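Local atomic coordinates of dihydroorotase (Saccharomyces cerevisiae S288C, PDB entry 6L0A), a protein that catalyses the zinc-dependent, reversible cyclisation of N-carbamoyl-L-aspartate to dihydroorotate, the third step of de novo pyrimidine biosynthesis. Residues C[133-141]-C[156-167]; C[223-231]-C[267-277]. All coordinates share one frame; numbering follows the deposited sequence.

Interaction 1. Residues C[133-141]-C[156-167]. With ZN (zinc ion), chain L.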
loop_
_atom_site.group_PDB
_atom_site.type_symbol
_atom_site.label_atom_id
_atom_site.label_comp_id
_atom_site.label_asym_id
_atom_site.label_seq_id
_atom_site.Cartn_x
_atom_site.Cartn_y
_atom_site.Cartn_z
ATOM N N VAL C 133 9.201 -0.187 -31.578
ATOM C CA VAL C 133 9.163 0.575 -30.330
ATOM C C VAL C 133 9.608 -0.332 -29.194
ATOM O O VAL C 133 9.193 -1.487 -29.124
ATOM C CB VAL C 133 7.748 1.129 -30.074
ATOM C CG1 VAL C 133 7.665 1.767 -28.685
ATOM C CG2 VAL C 133 7.347 2.116 -31.172
ATOM N N LEU C 134 10.464 0.171 -28.308
ATOM C CA LEU C 134 10.842 -0.575 -27.112
ATOM C C LEU C 134 10.023 -0.014 -25.953
ATOM O O LEU C 134 10.201 1.145 -25.577
ATOM C CB LEU C 134 12.342 -0.465 -26.836
ATOM C CG LEU C 134 12.800 -1.042 -25.495
ATOM C CD1 LEU C 134 12.543 -2.550 -25.434
ATOM C CD2 LEU C 134 14.278 -0.719 -25.239
ATOM N N ASN C 135 9.116 -0.831 -25.409
ATOM C CA ASN C 135 8.256 -0.442 -24.296
ATOM C C ASN C 135 8.882 -0.922 -22.997
ATOM O O ASN C 135 9.160 -2.108 -22.848
ATOM C CB ASN C 135 6.869 -1.059 -24.440
ATOM C CG ASN C 135 6.292 -0.877 -25.826
ATOM O OD1 ASN C 135 6.404 -1.758 -26.677
ATOM N ND2 ASN C 135 5.636 0.248 -26.042
ATOM N N LEU C 136 9.062 -0.013 -22.047
ATOM C CA LEU C 136 9.718 -0.338 -20.793
ATOM C C LEU C 136 8.723 -0.217 -19.645
ATOM O O LEU C 136 8.110 0.837 -19.470
ATOM C CB LEU C 136 10.906 0.591 -20.557
ATOM C CG LEU C 136 12.005 0.553 -21.622
ATOM C CD1 LEU C 136 13.034 1.619 -21.330
ATOM C CD2 LEU C 136 12.641 -0.838 -21.665
ATOM N N HIS C 137 8.556 -1.293 -18.884
ATOM C CA HIS C 137 8.027 -1.188 -17.528
ATOM C C HIS C 137 9.205 -0.750 -16.677
ATOM O O HIS C 137 10.040 -1.566 -16.281
ATOM C CB HIS C 137 7.442 -2.510 -17.041
ATOM C CG HIS C 137 6.812 -2.410 -15.688
ATOM N ND1 HIS C 137 5.478 -2.693 -15.461
ATOM C CD2 HIS C 137 7.330 -2.041 -14.491
ATOM C CE1 HIS C 137 5.207 -2.513 -14.180
ATOM N NE2 HIS C 137 6.311 -2.117 -13.568
ATOM N N GLY C 138 9.321 0.556 -16.462
ATOM C CA GLY C 138 10.518 1.086 -15.850
ATOM C C GLY C 138 10.544 1.035 -14.334
ATOM O O GLY C 138 10.373 2.065 -13.677
ATOM N N GLU C 139 10.763 -0.152 -13.767
ATOM C CA GLU C 139 10.955 -0.312 -12.331
ATOM C C GLU C 139 12.110 -1.269 -12.088
ATOM O O GLU C 139 12.171 -2.327 -12.719
ATOM C CB GLU C 139 9.700 -0.874 -11.654
ATOM C CG GLU C 139 8.534 0.096 -11.534
ATOM C CD GLU C 139 7.479 -0.421 -10.584
ATOM O OE1 GLU C 139 6.600 -1.190 -11.013
ATOM O OE2 GLU C 139 7.536 -0.056 -9.395
ATOM N N LYS C 140 13.001 -0.915 -11.166
ATOM C CA LYS C 140 14.006 -1.875 -10.746
ATOM C C LYS C 140 13.410 -2.832 -9.710
ATOM O O LYS C 140 12.625 -2.407 -8.857
ATOM C CB LYS C 140 15.217 -1.158 -10.156
ATOM C CG LYS C 140 16.114 -0.478 -11.180
ATOM C CD LYS C 140 17.590 -0.641 -10.792
ATOM C CE LYS C 140 18.497 0.087 -11.764
ATOM N NZ LYS C 140 18.116 -0.255 -13.151
ATOM N N PRO C 141 13.732 -4.128 -9.787
ATOM C CA PRO C 141 13.311 -5.065 -8.737
ATOM C C PRO C 141 13.793 -4.630 -7.364
ATOM O O PRO C 141 14.836 -3.984 -7.207
ATOM C CB PRO C 141 13.956 -6.393 -9.167
ATOM C CG PRO C 141 14.096 -6.270 -10.656
ATOM C CD PRO C 141 14.428 -4.812 -10.894
ATOM N N ALA C 156 11.233 2.506 -6.917
ATOM C CA ALA C 156 11.734 1.592 -7.952
ATOM C C ALA C 156 11.702 2.225 -9.342
ATOM O O ALA C 156 12.552 1.907 -10.184
ATOM C CB ALA C 156 10.939 0.284 -7.934
ATOM N N GLU C 157 10.742 3.121 -9.599
ATOM C CA GLU C 157 10.680 3.823 -10.877
ATOM C C GLU C 157 11.805 4.852 -10.996
ATOM O O GLU C 157 12.523 4.891 -12.004
ATOM C CB GLU C 157 9.315 4.497 -11.032
ATOM C CG GLU C 157 9.194 5.319 -12.280
ATOM C CD GLU C 157 7.786 5.832 -12.488
ATOM O OE1 GLU C 157 7.604 7.056 -12.515
ATOM O OE2 GLU C 157 6.856 5.013 -12.612
ATOM N N GLU C 158 11.980 5.686 -9.969
ATOM C CA GLU C 158 13.103 6.623 -9.958
ATOM C C GLU C 158 14.432 5.894 -10.128
ATOM O O GLU C 158 15.315 6.360 -10.865
ATOM C CB GLU C 158 13.094 7.419 -8.657
ATOM C CG GLU C 158 14.133 8.517 -8.566
ATOM C CD GLU C 158 13.994 9.287 -7.265
ATOM O OE1 GLU C 158 14.771 9.019 -6.323
ATOM O OE2 GLU C 158 13.080 10.134 -7.173
ATOM N N ALA C 159 14.583 4.736 -9.475
ATOM C CA ALA C 159 15.823 3.967 -9.572
ATOM C C ALA C 159 16.082 3.460 -10.989
ATOM O O ALA C 159 17.235 3.206 -11.344
ATOM C CB ALA C 159 15.791 2.787 -8.606
ATOM N N PHE C 160 15.033 3.303 -11.794
ATOM C CA PHE C 160 15.157 2.838 -13.169
ATOM C C PHE C 160 15.614 3.932 -14.129
ATOM O O PHE C 160 16.092 3.615 -15.227
ATOM C CB PHE C 160 13.806 2.286 -13.642
ATOM C CG PHE C 160 13.842 1.663 -15.009
ATOM C CD1 PHE C 160 14.140 0.310 -15.158
ATOM C CD2 PHE C 160 13.568 2.418 -16.144
ATOM C CE1 PHE C 160 14.168 -0.277 -16.417
ATOM C CE2 PHE C 160 13.608 1.842 -17.403
ATOM C CZ PHE C 160 13.899 0.487 -17.535
ATOM N N LEU C 161 15.453 5.202 -13.757
ATOM C CA LEU C 161 15.678 6.276 -14.720
ATOM C C LEU C 161 17.092 6.294 -15.304
ATOM O O LEU C 161 17.220 6.554 -16.513
ATOM C CB LEU C 161 15.317 7.620 -14.075
ATOM C CG LEU C 161 13.829 7.794 -13.750
ATOM C CD1 LEU C 161 13.582 9.132 -13.059
ATOM C CD2 LEU C 161 12.989 7.681 -15.015
ATOM N N PRO C 162 18.166 6.022 -14.553
ATOM C CA PRO C 162 19.482 5.889 -15.214
ATOM C C PRO C 162 19.504 4.838 -16.316
ATOM O O PRO C 162 20.142 5.055 -17.356
ATOM C CB PRO C 162 20.419 5.516 -14.059
ATOM C CG PRO C 162 19.773 6.102 -12.847
ATOM C CD PRO C 162 18.286 5.969 -13.081
ATOM N N ALA C 163 18.820 3.705 -16.117
ATOM C CA ALA C 163 18.768 2.678 -17.156
ATOM C C ALA C 163 18.102 3.207 -18.420
ATOM O O ALA C 163 18.569 2.942 -19.534
ATOM C CB ALA C 163 18.033 1.437 -16.649
ATOM N N LEU C 164 17.001 3.950 -18.264
ATOM C CA LEU C 164 16.344 4.569 -19.412
ATOM C C LEU C 164 17.307 5.479 -20.165
ATOM O O LEU C 164 17.387 5.439 -21.401
ATOM C CB LEU C 164 15.122 5.367 -18.952
ATOM C CG LEU C 164 14.404 6.182 -20.025
ATOM C CD1 LEU C 164 13.896 5.256 -21.145
ATOM C CD2 LEU C 164 13.266 7.007 -19.422
ATOM N N LYS C 165 18.033 6.327 -19.435
ATOM C CA LYS C 165 18.916 7.276 -20.106
ATOM C C LYS C 165 20.038 6.551 -20.841
ATOM O O LYS C 165 20.404 6.937 -21.956
ATOM C CB LYS C 165 19.476 8.279 -19.096
ATOM C CG LYS C 165 18.466 9.338 -18.657
ATOM C CD LYS C 165 19.109 10.295 -17.657
ATOM C CE LYS C 165 18.198 10.598 -16.485
ATOM N NZ LYS C 165 18.884 11.471 -15.480
ATOM N N LYS C 166 20.580 5.492 -20.244
ATOM C CA LYS C 166 21.645 4.742 -20.905
ATOM C C LYS C 166 21.143 4.066 -22.177
ATOM O O LYS C 166 21.847 4.050 -23.195
ATOM C CB LYS C 166 22.241 3.709 -19.955
ATOM C CG LYS C 166 23.418 2.943 -20.567
ATOM C CD LYS C 166 24.081 2.027 -19.566
ATOM C CE LYS C 166 25.220 1.234 -20.211
ATOM N NZ LYS C 166 25.965 2.055 -21.216
ATOM N N LEU C 167 19.931 3.500 -22.145
ATOM C CA LEU C 167 19.389 2.874 -23.351
ATOM C C LEU C 167 19.171 3.905 -24.450
ATOM O O LEU C 167 19.454 3.641 -25.625
ATOM C CB LEU C 167 18.073 2.143 -23.039
ATOM C CG LEU C 167 18.133 0.874 -22.190
ATOM C CD1 LEU C 167 16.710 0.380 -21.879
ATOM C CD2 LEU C 167 18.952 -0.230 -22.867
HETATM ZN ZN ZN L . 3.263 -2.387 -16.246
HETATM O O HOH W 1 7.873 2.718 -13.761
HETATM O O HOH W 2 8.002 2.555 -8.330
HETATM O O HOH W 3 18.631 2.537 -13.618
#
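Ala156 O accepts the backbone N-H of Lys140 at 3.0 Å, nearly straight at the hydrogen (167°) though the donor stands well above the carbonyl plane, and it also receives a CA-H...O contact from Glu139. This bond ties the strand's outgoing loop to the start of the next helix in a beta-alpha-beta unit of the TIM-barrel-type amidohydrolase fold; strand 133-136 and the 156-167 part of the helix run nearly antiparallel (169°). Gly138, centre of an inverse gamma turn and without a side chain, lets its CA lie directly over Phe160, 3.4 Å from the ring centroid and close to the ring normal, while Ala163 CB covers the opposite face. Leu136 CD1 meets the ring edge at Phe160 CE2 and packs 3.7 Å from Leu164 CD1. Water 1 donates to both Gly138 O and Glu157 OE2, the latter also bonded to Thr182. On the barrel side, His137 turns away from the helix, CG anti to its backbone N (chi1 -176°), and its ND1 binds zinc at 2.4 Å, beside His180. Its other nitrogen is held as well: His137 NE2 donates to Glu139 OE1 at 2.7 Å, in the ring plane and onto the carboxylate's anti lone pair.

Interaction 2. Residues C[223-231]-C[267-277]. With LMR ((2S)-2-hydroxybutanedioic acid), chain M.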
loop_
_atom_site.group_PDB
_atom_site.type_symbol
_atom_site.label_atom_id
_atom_site.label_comp_id
_atom_site.label_asym_id
_atom_site.label_seq_id
_atom_site.Cartn_x
_atom_site.Cartn_y
_atom_site.Cartn_z
ATOM N N GLY C 223 -5.457 0.036 1.661
ATOM C CA GLY C 223 -6.387 -0.975 2.138
ATOM C C GLY C 223 -7.430 -1.380 1.113
ATOM O O GLY C 223 -8.471 -1.937 1.476
ATOM N N ASN C 224 -7.160 -1.112 -0.170
ATOM C CA ASN C 224 -8.089 -1.397 -1.268
ATOM C C ASN C 224 -7.346 -2.140 -2.371
ATOM O O ASN C 224 -6.800 -1.517 -3.297
ATOM C CB ASN C 224 -8.714 -0.114 -1.820
ATOM C CG ASN C 224 -9.567 0.626 -0.799
ATOM O OD1 ASN C 224 -10.434 0.044 -0.154
ATOM N ND2 ASN C 224 -9.337 1.928 -0.674
ATOM N N PRO C 225 -7.282 -3.469 -2.301
ATOM C CA PRO C 225 -6.570 -4.230 -3.348
ATOM C C PRO C 225 -7.042 -3.931 -4.766
ATOM O O PRO C 225 -6.248 -4.051 -5.707
ATOM C CB PRO C 225 -6.849 -5.683 -2.955
ATOM C CG PRO C 225 -6.967 -5.615 -1.452
ATOM C CD PRO C 225 -7.675 -4.326 -1.167
ATOM N N VAL C 226 -8.302 -3.523 -4.947
ATOM C CA VAL C 226 -8.796 -3.233 -6.289
ATOM C C VAL C 226 -8.039 -2.068 -6.922
ATOM O O VAL C 226 -7.931 -1.993 -8.151
ATOM C CB VAL C 226 -10.326 -2.982 -6.242
ATOM C CG1 VAL C 226 -10.659 -1.739 -5.431
ATOM C CG2 VAL C 226 -10.912 -2.897 -7.648
ATOM N N ASN C 227 -7.452 -1.187 -6.114
ATOM C CA ASN C 227 -6.669 -0.075 -6.635
ATOM C C ASN C 227 -5.167 -0.355 -6.659
ATOM O O ASN C 227 -4.404 0.545 -6.994
ATOM C CB ASN C 227 -6.944 1.191 -5.817
ATOM C CG ASN C 227 -8.334 1.749 -6.064
ATOM O OD1 ASN C 227 -8.883 1.601 -7.161
ATOM N ND2 ASN C 227 -8.916 2.380 -5.043
ATOM N N PHE C 228 -4.728 -1.558 -6.295
ATOM C CA PHE C 228 -3.305 -1.886 -6.296
ATOM C C PHE C 228 -2.877 -2.261 -7.711
ATOM O O PHE C 228 -3.471 -3.157 -8.310
ATOM C CB PHE C 228 -3.035 -3.042 -5.323
ATOM C CG PHE C 228 -1.648 -3.613 -5.400
ATOM C CD1 PHE C 228 -0.544 -2.847 -5.039
ATOM C CD2 PHE C 228 -1.441 -4.932 -5.812
ATOM C CE1 PHE C 228 0.745 -3.376 -5.102
ATOM C CE2 PHE C 228 -0.142 -5.467 -5.874
ATOM C CZ PHE C 228 0.946 -4.685 -5.525
ATOM N N CYS C 229 -1.853 -1.594 -8.244
ATOM C CA CYS C 229 -1.278 -1.997 -9.514
ATOM C C CYS C 229 0.215 -1.694 -9.460
ATOM O O CYS C 229 0.710 -1.138 -8.486
ATOM C CB CYS C 229 -1.934 -1.220 -10.658
ATOM S SG CYS C 229 -1.601 0.573 -10.378
ATOM N N LYS C 230 0.938 -2.060 -10.518
ATOM C CA LYS C 230 2.337 -1.681 -10.623
ATOM C C LYS C 230 2.529 -0.800 -11.855
ATOM O O LYS C 230 1.867 -1.024 -12.874
ATOM C CB LYS C 230 3.257 -2.930 -10.716
ATOM C CG LYS C 230 3.160 -3.900 -9.510
ATOM C CD LYS C 230 3.525 -3.230 -8.190
ATOM C CE LYS C 230 5.000 -2.936 -8.111
ATOM N NZ LYS C 230 5.835 -4.167 -7.763
ATOM N N PRO C 231 3.341 0.274 -11.773
ATOM C CA PRO C 231 3.928 0.794 -10.536
ATOM C C PRO C 231 2.817 1.319 -9.644
ATOM O O PRO C 231 1.741 1.698 -10.154
ATOM C CB PRO C 231 4.860 1.924 -11.004
ATOM C CG PRO C 231 4.866 1.859 -12.537
ATOM C CD PRO C 231 3.594 1.160 -12.921
ATOM N N LYS C 267 -8.243 -10.550 -6.473
ATOM C CA LYS C 267 -8.003 -9.342 -5.699
ATOM C C LYS C 267 -8.337 -9.517 -4.227
ATOM O O LYS C 267 -7.751 -8.835 -3.383
ATOM C CB LYS C 267 -8.818 -8.175 -6.266
ATOM C CG LYS C 267 -8.403 -7.753 -7.666
ATOM C CD LYS C 267 -6.962 -7.253 -7.670
ATOM C CE LYS C 267 -6.829 -6.016 -8.531
ATOM N NZ LYS C 267 -5.534 -5.297 -8.355
ATOM N N ALA C 268 -9.251 -10.428 -3.901
ATOM C CA ALA C 268 -9.663 -10.654 -2.515
ATOM C C ALA C 268 -8.809 -11.770 -1.908
ATOM O O ALA C 268 -9.248 -12.900 -1.697
ATOM C CB ALA C 268 -11.151 -10.978 -2.455
ATOM N N ASN C 269 -7.551 -11.418 -1.632
ATOM C CA ASN C 269 -6.538 -12.329 -1.111
ATOM C C ASN C 269 -5.839 -11.662 0.067
ATOM O O ASN C 269 -5.609 -10.455 0.044
ATOM C CB ASN C 269 -5.454 -12.655 -2.158
ATOM C CG ASN C 269 -5.922 -13.617 -3.227
ATOM O OD1 ASN C 269 -7.052 -14.097 -3.188
ATOM N ND2 ASN C 269 -5.042 -13.913 -4.191
ATOM N N TYR C 270 -5.448 -12.449 1.076
ATOM C CA TYR C 270 -4.666 -11.817 2.140
ATOM C C TYR C 270 -3.189 -11.728 1.795
ATOM O O TYR C 270 -2.452 -10.968 2.439
ATOM C CB TYR C 270 -4.859 -12.535 3.484
ATOM C CG TYR C 270 -4.371 -13.965 3.565
ATOM C CD1 TYR C 270 -5.260 -15.026 3.445
ATOM C CD2 TYR C 270 -3.033 -14.257 3.797
ATOM C CE1 TYR C 270 -4.832 -16.336 3.530
ATOM C CE2 TYR C 270 -2.590 -15.572 3.885
ATOM C CZ TYR C 270 -3.496 -16.599 3.747
ATOM O OH TYR C 270 -3.065 -17.900 3.834
ATOM N N GLU C 271 -2.737 -12.452 0.778
ATOM C CA GLU C 271 -1.384 -12.259 0.292
ATOM C C GLU C 271 -1.367 -12.531 -1.201
ATOM O O GLU C 271 -2.190 -13.298 -1.715
ATOM C CB GLU C 271 -0.369 -13.155 1.015
ATOM C CG GLU C 271 -0.611 -14.635 0.832
ATOM C CD GLU C 271 0.247 -15.482 1.751
ATOM O OE1 GLU C 271 1.209 -14.936 2.335
ATOM O OE2 GLU C 271 -0.042 -16.690 1.894
ATOM N N GLY C 272 -0.428 -11.895 -1.893
ATOM C CA GLY C 272 -0.324 -12.113 -3.332
ATOM C C GLY C 272 -1.486 -11.569 -4.138
ATOM O O GLY C 272 -1.909 -12.202 -5.119
ATOM N N VAL C 273 -2.025 -10.416 -3.736
ATOM C CA VAL C 273 -3.025 -9.712 -4.530
ATOM C C VAL C 273 -2.447 -9.402 -5.904
ATOM O O VAL C 273 -1.351 -8.845 -6.016
ATOM C CB VAL C 273 -3.456 -8.424 -3.811
ATOM C CG1 VAL C 273 -4.219 -7.497 -4.764
ATOM C CG2 VAL C 273 -4.302 -8.749 -2.586
ATOM N N CYS C 274 -3.174 -9.776 -6.964
ATOM C CA CYS C 274 -2.722 -9.469 -8.321
ATOM C C CYS C 274 -2.696 -7.965 -8.556
ATOM O O CYS C 274 -3.618 -7.249 -8.163
ATOM C CB CYS C 274 -3.643 -10.119 -9.343
ATOM S SG CYS C 274 -3.553 -11.892 -9.302
ATOM N N ALA C 275 -1.648 -7.490 -9.222
ATOM C CA ALA C 275 -1.528 -6.073 -9.551
ATOM C C ALA C 275 -2.296 -5.755 -10.826
ATOM O O ALA C 275 -2.166 -6.466 -11.830
ATOM C CB ALA C 275 -0.064 -5.694 -9.730
ATOM N N GLY C 276 -3.079 -4.678 -10.788
ATOM C CA GLY C 276 -3.752 -4.206 -11.984
ATOM C C GLY C 276 -5.107 -3.580 -11.746
ATOM O O GLY C 276 -5.903 -4.061 -10.926
ATOM N N VAL C 277 -5.379 -2.504 -12.481
ATOM C CA VAL C 277 -6.649 -1.795 -12.439
ATOM C C VAL C 277 -7.330 -2.007 -13.783
ATOM O O VAL C 277 -6.674 -1.928 -14.828
ATOM C CB VAL C 277 -6.435 -0.296 -12.156
ATOM C CG1 VAL C 277 -7.741 0.501 -12.362
ATOM C CG2 VAL C 277 -5.866 -0.089 -10.726
HETATM C C1 LMR M . 1.337 -4.312 -15.173
HETATM O O1A LMR M . 1.243 -3.548 -16.171
HETATM O O1B LMR M . 2.283 -4.095 -14.387
HETATM C C2 LMR M . 0.359 -5.479 -14.903
HETATM O O2 LMR M . -0.397 -5.387 -13.711
HETATM C C3 LMR M . -0.724 -5.495 -15.930
HETATM C C4 LMR M . -1.144 -6.944 -15.842
HETATM O O4A LMR M . -1.729 -7.429 -14.812
HETATM O O4B LMR M . -0.846 -7.600 -16.849
#
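Ala275 CB packs against Lys230 CG at 3.7 Å, while Lys230 NZ bonds to Val104 O. On the ligand side, Ala275 O approaches malate O2 to 2.8 Å and accepts from His262. Next to this pair, Gly276 N donates to Phe228 O at 2.9 Å, almost straight (177°) and on a lone pair in the carbonyl plane. Phe228 turns its ring edge to Val273 O and Cys274 O; its CE2 also lies 3.9 Å from Ala275 CB. Segment 223-231, a loop of the amidohydrolase barrel with a 3-10 turn at 225-227, follows helix 218-221, and the irregular segment 267-277 follows strand 253-255; their Lys230 and Ala275-Gly276 ends line the malate pocket, and the other ends reach the second subunit. Behind the pocket, Lys267 NZ donates to Pro225 O at 3.0 Å, tilted 25° from the carbonyl plane, and Phe228 N reaches the same oxygen from the opposite face. The ammonium also bonds two carbonyls of its own segment, Cys274 O at 2.7 Å and Gly276 O at 2.9 Å. The chain bends at chi2 and chi3, bringing CE close to Pro225 O and NZ in among these oxygens. An alanine here would remove the ammonium, which would probably cost Pro225 O its cross-segment donor and leave Cys274 O and Gly276 O without this partner. Farther out, Val273 CG1 rests on Pro225 CB, and Asn224 OD1 accepts from Gly272 N of the second subunit.

Interactions 1 and 2 have centres about 23 Å apart and follow one another along the chain, yet their active-site ends touch. Glu139 OE1, the oxygen facing His137, packs 3.4 Å from Pro231 CA and 3.7 Å from Lys230 CE, while Glu157 OE2 meets Pro231 CG at 3.7 Å. His137 CE1 lies 3.9 Å from Lys230 O. The two contacts thus supply different parts of one site: segment 133-141 brings His137, both zinc ligand and pocket residue, and segments 223-231 and 267-277 bring Lys230, Ala275 and Gly276 of the pocket. Malate spans them, its O1A 2.3 Å from the zinc bound by His137 and its O1B 3.4 Å from Lys230 O.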